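Local coordinates for protein probable glutathione reductase (Sinorhizobium meliloti, PDB 4DNA) that probably reduces glutathione disulfide to glutathione with NADPH, using one bound FAD per subunit and a redox-active disulfide, at residues K392-A397 and G404-G409. Sequence-based numbering, arbitrary orientation.
Sequences KLVVNA and GAHILG
Gly404 pairs with Val394 in an antiparallel strand pairing, with 172° between the two strand directions. The two residues form a hydrogen-bonded pair. Val394 N donates to Gly404 O at 2.6 Å, while the return bond from Gly404 N to Val394 O is longer, at 3.3 Å, and more bent. The Gly404 carbonyl also receives a CA-H...O contact from Leu393. Ala405 then faces Leu393 in a non-hydrogen-bonded pair, where Leu393 CD2 reaches to 3.6 Å from Ala405 CB. Ala405 CA makes a second CA-H...O contact, with Lys392 O.

His406 pairs with Lys392, two residues on from Gly404, in another hydrogen-bonded pair. Lys392 N gives a fairly straight bond of 2.7 Å to His406 O, and His406 N answers to Lys392 O at 2.9 Å. The His406 side chain lies on the same sheet face as Lys392 and Val394. With CG beside the backbone N (chi1 -43°), the ring lies where Val394 CG2 meets its edge, 4.1 Å from His406 NE2. The ring is held by a hydrogen bond between ND1 and Thr353 OG1 and a weak one from NE2 to Ile356 O. Lys392 NZ makes salt bridges with Asp210, Asp212 and Glu358.

The two strands form a beta hairpin within the family's dimerisation domain. In its antiparallel sheet, strand 351-355 flanks 402-408 and strand 367-375 flanks 389-396. Helix 412-424 packs on the face carrying Ala405 and Ile407, with Leu419 touching both.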
loop_
_atom_site.group_PDB
_atom_site.type_symbol
_atom_site.label_atom_id
_atom_site.label_comp_id
_atom_site.label_asym_id
_atom_site.label_seq_id
_atom_site.Cartn_x
_atom_site.Cartn_y
_atom_site.Cartn_z
ATOM N N LYS A 392 -10.513 7.839 -6.507
ATOM C CA LYS A 392 -11.039 8.622 -7.611
ATOM C C LYS A 392 -10.024 8.854 -8.705
ATOM O O LYS A 392 -8.956 9.382 -8.454
ATOM C CB LYS A 392 -11.622 9.940 -7.092
ATOM C CG LYS A 392 -11.806 11.032 -8.129
ATOM C CD LYS A 392 -13.124 11.765 -7.915
ATOM C CE LYS A 392 -13.143 13.144 -8.558
ATOM N NZ LYS A 392 -12.873 14.241 -7.600
ATOM N N LEU A 393 -10.388 8.452 -9.919
ATOM C CA LEU A 393 -9.564 8.634 -11.104
ATOM C C LEU A 393 -10.131 9.704 -12.010
ATOM O O LEU A 393 -11.348 9.717 -12.261
ATOM C CB LEU A 393 -9.477 7.331 -11.889
ATOM C CG LEU A 393 -8.535 6.279 -11.303
ATOM C CD1 LEU A 393 -8.663 4.947 -12.023
ATOM C CD2 LEU A 393 -7.123 6.793 -11.388
ATOM N N VAL A 394 -9.260 10.589 -12.510
ATOM C CA VAL A 394 -9.682 11.659 -13.433
ATOM C C VAL A 394 -9.000 11.481 -14.803
ATOM O O VAL A 394 -7.769 11.338 -14.875
ATOM C CB VAL A 394 -9.409 13.061 -12.858
ATOM C CG1 VAL A 394 -9.985 14.125 -13.771
ATOM C CG2 VAL A 394 -9.989 13.200 -11.457
ATOM N N VAL A 395 -9.804 11.489 -15.872
ATOM C CA VAL A 395 -9.368 11.061 -17.208
ATOM C C VAL A 395 -9.730 12.044 -18.331
ATOM O O VAL A 395 -10.854 12.568 -18.380
ATOM C CB VAL A 395 -9.973 9.690 -17.528
ATOM C CG1 VAL A 395 -9.868 9.353 -19.010
ATOM C CG2 VAL A 395 -9.316 8.630 -16.653
ATOM N N ASN A 396 -8.790 12.288 -19.242
ATOM C CA ASN A 396 -9.066 13.120 -20.401
ATOM C C ASN A 396 -9.784 12.330 -21.494
ATOM O O ASN A 396 -9.222 11.402 -22.054
ATOM C CB ASN A 396 -7.784 13.752 -20.939
ATOM C CG ASN A 396 -8.036 14.723 -22.086
ATOM O OD1 ASN A 396 -9.055 14.670 -22.771
ATOM N ND2 ASN A 396 -7.090 15.609 -22.304
ATOM N N ALA A 397 -11.021 12.732 -21.797
ATOM C CA ALA A 397 -11.865 12.032 -22.770
ATOM C C ALA A 397 -11.235 11.917 -24.147
ATOM O O ALA A 397 -11.468 10.935 -24.842
ATOM C CB ALA A 397 -13.229 12.691 -22.871
ATOM N N GLY A 404 -5.246 12.525 -13.135
ATOM C CA GLY A 404 -5.343 12.681 -11.704
ATOM C C GLY A 404 -5.870 11.406 -11.092
ATOM O O GLY A 404 -6.809 10.785 -11.622
ATOM N N ALA A 405 -5.230 11.010 -9.992
ATOM C CA ALA A 405 -5.664 9.913 -9.128
ATOM C C ALA A 405 -5.578 10.383 -7.674
ATOM O O ALA A 405 -4.579 10.980 -7.269
ATOM C CB ALA A 405 -4.797 8.699 -9.331
ATOM N N HIS A 406 -6.647 10.121 -6.914
ATOM C CA HIS A 406 -6.824 10.576 -5.538
ATOM C C HIS A 406 -7.427 9.490 -4.700
ATOM O O HIS A 406 -8.460 8.915 -5.059
ATOM C CB HIS A 406 -7.729 11.794 -5.507
ATOM C CG HIS A 406 -7.429 12.794 -6.591
ATOM N ND1 HIS A 406 -6.467 13.736 -6.464
ATOM C CD2 HIS A 406 -7.985 12.961 -7.854
ATOM C CE1 HIS A 406 -6.416 14.468 -7.589
ATOM N NE2 HIS A 406 -7.350 13.993 -8.438
ATOM N N ILE A 407 -6.771 9.218 -3.573
ATOM C CA ILE A 407 -7.122 8.123 -2.671
ATOM C C ILE A 407 -7.276 8.652 -1.262
ATOM O O ILE A 407 -6.390 9.330 -0.750
ATOM C CB ILE A 407 -6.022 7.028 -2.606
ATOM C CG1 ILE A 407 -5.498 6.639 -3.995
ATOM C CG2 ILE A 407 -6.544 5.800 -1.871
ATOM C CD1 ILE A 407 -6.506 5.924 -4.875
ATOM N N LEU A 408 -8.412 8.352 -0.651
ATOM C CA LEU A 408 -8.597 8.596 0.767
ATOM C C LEU A 408 -8.790 7.244 1.443
ATOM O O LEU A 408 -9.736 6.518 1.132
ATOM C CB LEU A 408 -9.805 9.492 0.993
ATOM C CG LEU A 408 -10.135 9.829 2.445
ATOM C CD1 LEU A 408 -8.990 10.594 3.087
ATOM C CD2 LEU A 408 -11.423 10.636 2.514
ATOM N N GLY A 409 -7.888 6.883 2.343
ATOM C CA GLY A 409 -7.961 5.580 2.968
ATOM C C GLY A 409 -6.603 4.971 3.211
ATOM O O GLY A 409 -5.566 5.594 2.944
#